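Local atomic coordinates of glucose-resistance amylase regulator (Weissella paramesenteroides ATCC 33313, PDB entry 4RK6), a protein that binds glucose in the cleft of its periplasmic-binding-protein-like core and probably regulates transcription as a DNA-binding repressor of the LacI family. Residues T230-D243 with Y269-L281. Numbering follows the deposited sequence.
Sequences TEIARPKLTTVKQD and YIPTELIQRDSVL. With GLC (alpha-D-glucopyranose), chain C.
With CG beside its backbone N (chi1 -58°) and the chain extended from there to NE, Arg-277 reaches across Leu-237 to Thr-230 in the short helix 229-232. Arg-277 NH1 donates to Thr-230 OG1 (2.8 Å) and to Leu-237 O (3.1 Å), each acceptor tilted from the guanidinium plane. Glu-231 CG and Ile-275 CG2 lie over opposite faces of that plane, and the Glu-231 carboxylate connects to NH2 through a water at the edge. These contacts restrict rotation of the group. Next to the Thr-239/Ile-275 pair the chains stay close, but two hydroxyls take over backbone partners: Thr-238 OG1 accepts from Arg-277 N (2.9 Å), and Ser-279 OG, turned between its own N and carbonyl carbon (chi1 66°), takes the N-H of Thr-238 at 2.9 Å. Ser-279 OG is also bonded to Ile-221 O, and Asp-278 N still donates to Lys-236 O. Farther along, 238-241 and 273-275 run antiparallel, Thr-239 pairing with Ile-275 through two backbone bonds and Lys-241 N with Glu-273 O. Ile-275 CD1 packs on the aliphatic part of Lys-241, 3.7 Å from its CD; Val-240 CG1 meets Thr-272 on the other face. Gln-242, next along the chain from Lys-241, donates from NE2 to glucose O3 at 3.0 Å, while Ser-108 bonds its OE1. Strand 238-241 thus lies between 220-223 and the returning 267-275, with helix 110-123 against Val-240 and Thr-272 and helix 198-210 against Thr-230, Leu-237 and Thr-239.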
loop_
_atom_site.group_PDB
_atom_site.type_symbol
_atom_site.label_atom_id
_atom_site.label_comp_id
_atom_site.label_asym_id
_atom_site.label_seq_id
_atom_site.Cartn_x
_atom_site.Cartn_y
_atom_site.Cartn_z
ATOM N N THR A 230 9.535 -1.444 -6.687
ATOM C CA THR A 230 10.764 -1.441 -7.484
ATOM C C THR A 230 11.622 -2.687 -7.302
ATOM O O THR A 230 12.373 -3.054 -8.187
ATOM C CB THR A 230 11.636 -0.191 -7.228
ATOM O OG1 THR A 230 12.164 -0.209 -5.889
ATOM C CG2 THR A 230 10.845 1.062 -7.470
ATOM N N GLU A 231 11.467 -3.342 -6.154
ATOM C CA GLU A 231 12.177 -4.582 -5.815
ATOM C C GLU A 231 11.445 -5.846 -6.282
ATOM O O GLU A 231 12.076 -6.886 -6.495
ATOM C CB GLU A 231 12.351 -4.665 -4.292
ATOM C CG GLU A 231 13.049 -3.476 -3.637
ATOM C CD GLU A 231 12.727 -3.334 -2.150
ATOM O OE1 GLU A 231 12.213 -4.292 -1.526
ATOM O OE2 GLU A 231 12.979 -2.245 -1.595
ATOM N N ILE A 232 10.128 -5.767 -6.403
ATOM C CA ILE A 232 9.341 -6.949 -6.816
ATOM C C ILE A 232 9.072 -6.958 -8.319
ATOM O O ILE A 232 8.729 -7.992 -8.879
ATOM C CB ILE A 232 8.047 -7.163 -5.985
ATOM C CG1 ILE A 232 6.980 -6.149 -6.294
ATOM C CG2 ILE A 232 8.337 -7.140 -4.496
ATOM C CD1 ILE A 232 5.744 -6.293 -5.420
ATOM N N ALA A 233 9.262 -5.815 -8.976
ATOM C CA ALA A 233 9.195 -5.739 -10.436
ATOM C C ALA A 233 10.272 -6.618 -11.041
ATOM O O ALA A 233 11.328 -6.858 -10.422
ATOM C CB ALA A 233 9.408 -4.305 -10.908
ATOM N N ARG A 234 10.011 -7.091 -12.250
ATOM C CA ARG A 234 10.997 -7.831 -13.025
ATOM C C ARG A 234 10.967 -7.315 -14.445
ATOM O O ARG A 234 9.978 -7.521 -15.150
ATOM C CB ARG A 234 10.735 -9.344 -12.975
ATOM C CG ARG A 234 10.972 -9.973 -11.606
ATOM C CD ARG A 234 12.459 -10.093 -11.271
ATOM N NE ARG A 234 12.722 -10.736 -9.982
ATOM C CZ ARG A 234 12.620 -10.164 -8.777
ATOM N NH1 ARG A 234 12.191 -8.910 -8.625
ATOM N NH2 ARG A 234 12.920 -10.876 -7.693
ATOM N N PRO A 235 12.017 -6.620 -14.880
ATOM C CA PRO A 235 13.263 -6.394 -14.133
ATOM C C PRO A 235 13.110 -5.459 -12.947
ATOM O O PRO A 235 12.226 -4.575 -12.945
ATOM C CB PRO A 235 14.147 -5.698 -15.176
ATOM C CG PRO A 235 13.170 -4.927 -16.013
ATOM C CD PRO A 235 11.996 -5.862 -16.142
ATOM N N LYS A 236 13.974 -5.617 -11.941
ATOM C CA LYS A 236 13.977 -4.688 -10.811
ATOM C C LYS A 236 14.227 -3.274 -11.341
ATOM O O LYS A 236 15.050 -3.071 -12.243
ATOM C CB LYS A 236 15.044 -5.072 -9.783
ATOM C CG LYS A 236 14.747 -6.360 -9.011
ATOM C CD LYS A 236 15.938 -6.782 -8.158
ATOM C CE LYS A 236 15.608 -7.941 -7.221
ATOM N NZ LYS A 236 14.926 -7.527 -5.957
ATOM N N LEU A 237 13.528 -2.313 -10.763
ATOM C CA LEU A 237 13.544 -0.940 -11.273
ATOM C C LEU A 237 14.617 -0.082 -10.644
ATOM O O LEU A 237 14.717 0.036 -9.419
ATOM C CB LEU A 237 12.174 -0.283 -11.072
ATOM C CG LEU A 237 11.097 -0.769 -12.023
ATOM C CD1 LEU A 237 9.714 -0.557 -11.416
ATOM C CD2 LEU A 237 11.227 -0.066 -13.386
ATOM N N THR A 238 15.401 0.524 -11.523
ATOM C CA THR A 238 16.295 1.629 -11.172
ATOM C C THR A 238 15.404 2.771 -10.698
ATOM O O THR A 238 14.327 3.039 -11.284
ATOM C CB THR A 238 17.143 1.996 -12.383
ATOM O OG1 THR A 238 17.997 0.877 -12.682
ATOM C CG2 THR A 238 18.011 3.221 -12.124
ATOM N N THR A 239 15.798 3.413 -9.598
ATOM C CA THR A 239 14.891 4.316 -8.921
ATOM C C THR A 239 15.648 5.400 -8.129
ATOM O O THR A 239 16.768 5.159 -7.638
ATOM C CB THR A 239 13.949 3.518 -7.990
ATOM O OG1 THR A 239 12.902 4.356 -7.512
ATOM C CG2 THR A 239 14.700 2.892 -6.792
ATOM N N VAL A 240 15.047 6.586 -8.026
ATOM C CA VAL A 240 15.457 7.564 -7.001
ATOM C C VAL A 240 14.688 7.262 -5.740
ATOM O O VAL A 240 13.460 7.453 -5.647
ATOM C CB VAL A 240 15.262 9.039 -7.423
ATOM C CG1 VAL A 240 15.494 9.992 -6.239
ATOM C CG2 VAL A 240 16.208 9.372 -8.554
ATOM N N LYS A 241 15.409 6.778 -4.742
ATOM C CA LYS A 241 14.805 6.436 -3.480
ATOM C C LYS A 241 14.700 7.653 -2.572
ATOM O O LYS A 241 15.714 8.261 -2.236
ATOM C CB LYS A 241 15.605 5.364 -2.759
ATOM C CG LYS A 241 14.836 4.791 -1.570
ATOM C CD LYS A 241 15.597 3.626 -0.954
ATOM C CE LYS A 241 14.680 2.618 -0.289
ATOM N NZ LYS A 241 13.984 3.213 0.861
ATOM N N GLN A 242 13.483 7.993 -2.189
ATOM C CA GLN A 242 13.264 9.033 -1.168
ATOM C C GLN A 242 13.328 8.411 0.213
ATOM O O GLN A 242 12.908 7.264 0.428
ATOM C CB GLN A 242 11.903 9.691 -1.339
ATOM C CG GLN A 242 11.692 10.301 -2.716
ATOM C CD GLN A 242 10.598 11.363 -2.693
ATOM O OE1 GLN A 242 10.668 12.316 -1.925
ATOM N NE2 GLN A 242 9.559 11.164 -3.482
ATOM N N ASP A 243 13.836 9.176 1.167
ATOM C CA ASP A 243 13.866 8.717 2.531
ATOM C C ASP A 243 12.615 9.174 3.272
ATOM O O ASP A 243 12.653 10.142 4.042
ATOM C CB ASP A 243 15.171 9.217 3.189
ATOM C CG ASP A 243 15.508 8.473 4.486
ATOM O OD1 ASP A 243 14.640 7.767 5.029
ATOM O OD2 ASP A 243 16.667 8.614 4.933
ATOM N N TYR A 269 15.613 20.116 3.077
ATOM C CA TYR A 269 15.734 19.124 2.019
ATOM C C TYR A 269 16.374 17.878 2.586
ATOM O O TYR A 269 17.408 17.954 3.271
ATOM C CB TYR A 269 16.535 19.661 0.831
ATOM C CG TYR A 269 15.842 20.771 0.086
ATOM C CD1 TYR A 269 14.654 20.539 -0.588
ATOM C CD2 TYR A 269 16.358 22.069 0.082
ATOM C CE1 TYR A 269 13.998 21.552 -1.255
ATOM C CE2 TYR A 269 15.716 23.088 -0.589
ATOM C CZ TYR A 269 14.539 22.823 -1.254
ATOM O OH TYR A 269 13.889 23.822 -1.915
ATOM N N ILE A 270 15.744 16.741 2.306
ATOM C CA ILE A 270 16.227 15.446 2.728
ATOM C C ILE A 270 16.895 14.783 1.510
ATOM O O ILE A 270 16.313 14.726 0.419
ATOM C CB ILE A 270 15.071 14.594 3.296
ATOM C CG1 ILE A 270 14.336 15.353 4.411
ATOM C CG2 ILE A 270 15.569 13.222 3.760
ATOM C CD1 ILE A 270 15.174 15.728 5.622
ATOM N N PRO A 271 18.141 14.313 1.679
ATOM C CA PRO A 271 18.868 13.715 0.560
ATOM C C PRO A 271 18.176 12.491 -0.022
ATOM O O PRO A 271 17.461 11.796 0.689
ATOM C CB PRO A 271 20.194 13.247 1.194
ATOM C CG PRO A 271 20.242 13.826 2.561
ATOM C CD PRO A 271 18.829 14.072 2.972
ATOM N N THR A 272 18.435 12.262 -1.302
ATOM C CA THR A 272 17.985 11.054 -1.997
ATOM C C THR A 272 19.186 10.393 -2.646
ATOM O O THR A 272 20.313 10.897 -2.605
ATOM C CB THR A 272 16.945 11.364 -3.095
ATOM O OG1 THR A 272 17.543 12.113 -4.155
ATOM C CG2 THR A 272 15.793 12.115 -2.524
ATOM N N GLU A 273 18.940 9.267 -3.283
ATOM C CA GLU A 273 20.004 8.554 -3.947
ATOM C C GLU A 273 19.391 7.747 -5.083
ATOM O O GLU A 273 18.249 7.282 -4.970
ATOM C CB GLU A 273 20.673 7.614 -2.965
ATOM C CG GLU A 273 19.715 6.625 -2.301
ATOM C CD GLU A 273 20.303 5.982 -1.049
ATOM O OE1 GLU A 273 21.305 6.518 -0.499
ATOM O OE2 GLU A 273 19.766 4.925 -0.629
ATOM N N LEU A 274 20.174 7.595 -6.129
ATOM C CA LEU A 274 19.735 6.903 -7.320
ATOM C C LEU A 274 20.267 5.485 -7.198
ATOM O O LEU A 274 21.474 5.272 -7.116
ATOM C CB LEU A 274 20.259 7.635 -8.550
ATOM C CG LEU A 274 19.606 7.203 -9.860
ATOM C CD1 LEU A 274 19.820 8.264 -10.939
ATOM C CD2 LEU A 274 20.143 5.859 -10.335
ATOM N N ILE A 275 19.354 4.525 -7.078
ATOM C CA ILE A 275 19.708 3.144 -6.951
ATOM C C ILE A 275 19.598 2.452 -8.286
ATOM O O ILE A 275 18.512 2.334 -8.879
ATOM C CB ILE A 275 18.808 2.429 -5.933
ATOM C CG1 ILE A 275 18.892 3.127 -4.583
ATOM C CG2 ILE A 275 19.211 0.964 -5.825
ATOM C CD1 ILE A 275 18.005 2.524 -3.534
ATOM N N GLN A 276 20.737 1.984 -8.760
ATOM C CA GLN A 276 20.820 1.360 -10.064
ATOM C C GLN A 276 20.504 -0.099 -9.913
ATOM O O GLN A 276 21.130 -0.781 -9.106
ATOM C CB GLN A 276 22.235 1.570 -10.587
ATOM C CG GLN A 276 22.538 1.001 -11.924
ATOM C CD GLN A 276 24.015 0.885 -12.048
ATOM O OE1 GLN A 276 24.722 1.890 -11.933
ATOM N NE2 GLN A 276 24.505 -0.337 -12.205
ATOM N N ARG A 277 19.493 -0.548 -10.656
ATOM C CA ARG A 277 19.087 -1.949 -10.664
ATOM C C ARG A 277 19.140 -2.459 -12.111
ATOM O O ARG A 277 20.184 -2.379 -12.713
ATOM C CB ARG A 277 17.729 -2.130 -9.988
ATOM C CG ARG A 277 17.728 -1.632 -8.550
ATOM C CD ARG A 277 16.706 -2.362 -7.722
ATOM N NE ARG A 277 16.721 -1.985 -6.312
ATOM C CZ ARG A 277 15.817 -1.217 -5.732
ATOM N NH1 ARG A 277 14.838 -0.674 -6.440
ATOM N NH2 ARG A 277 15.901 -0.991 -4.433
ATOM N N ASP A 278 18.041 -2.961 -12.668
ATOM C CA ASP A 278 18.085 -3.743 -13.910
ATOM C C ASP A 278 17.260 -3.188 -15.072
ATOM O O ASP A 278 17.101 -3.846 -16.093
ATOM C CB ASP A 278 17.663 -5.189 -13.604
ATOM C CG ASP A 278 18.615 -5.876 -12.646
ATOM O OD1 ASP A 278 19.835 -5.684 -12.779
ATOM O OD2 ASP A 278 18.153 -6.603 -11.759
ATOM N N SER A 279 16.789 -1.957 -14.956
ATOM C CA SER A 279 15.846 -1.427 -15.935
ATOM C C SER A 279 16.397 -0.347 -16.857
ATOM O O SER A 279 15.615 0.317 -17.535
ATOM C CB SER A 279 14.578 -0.911 -15.225
ATOM O OG SER A 279 14.853 0.202 -14.401
ATOM N N VAL A 280 17.728 -0.178 -16.901
ATOM C CA VAL A 280 18.333 0.796 -17.809
ATOM C C VAL A 280 19.432 0.176 -18.660
ATOM O O VAL A 280 20.314 -0.496 -18.154
ATOM C CB VAL A 280 18.910 2.014 -17.036
ATOM C CG1 VAL A 280 19.524 3.007 -18.002
ATOM C CG2 VAL A 280 17.800 2.680 -16.213
ATOM N N LEU A 281 19.386 0.460 -19.951
ATOM C CA LEU A 281 20.382 -0.008 -20.914
ATOM C C LEU A 281 21.292 1.156 -21.307
ATOM O O LEU A 281 20.826 2.283 -21.497
ATOM C CB LEU A 281 19.656 -0.534 -22.154
ATOM C CG LEU A 281 20.440 -1.434 -23.115
ATOM C CD1 LEU A 281 20.643 -2.807 -22.497
ATOM C CD2 LEU A 281 19.722 -1.546 -24.460
HETATM C C1 GLC C . 3.475 12.684 -4.008
HETATM C C2 GLC C . 4.786 13.116 -3.352
HETATM C C3 GLC C . 6.005 12.818 -4.201
HETATM C C4 GLC C . 5.923 11.383 -4.731
HETATM C C5 GLC C . 4.656 11.268 -5.578
HETATM C C6 GLC C . 4.473 9.858 -6.136
HETATM O O1 GLC C . 3.121 13.682 -4.886
HETATM O O2 GLC C . 4.782 14.520 -3.095
HETATM O O3 GLC C . 7.123 12.977 -3.335
HETATM O O4 GLC C . 7.079 11.075 -5.450
HETATM O O5 GLC C . 3.518 11.505 -4.792
HETATM O O6 GLC C . 4.346 8.922 -5.111
HETATM O O HOH W 1 13.830 0.048 -2.644
HETATM O O HOH W 2 15.854 -7.821 -12.123
HETATM O O HOH W 3 14.506 11.864 0.708
#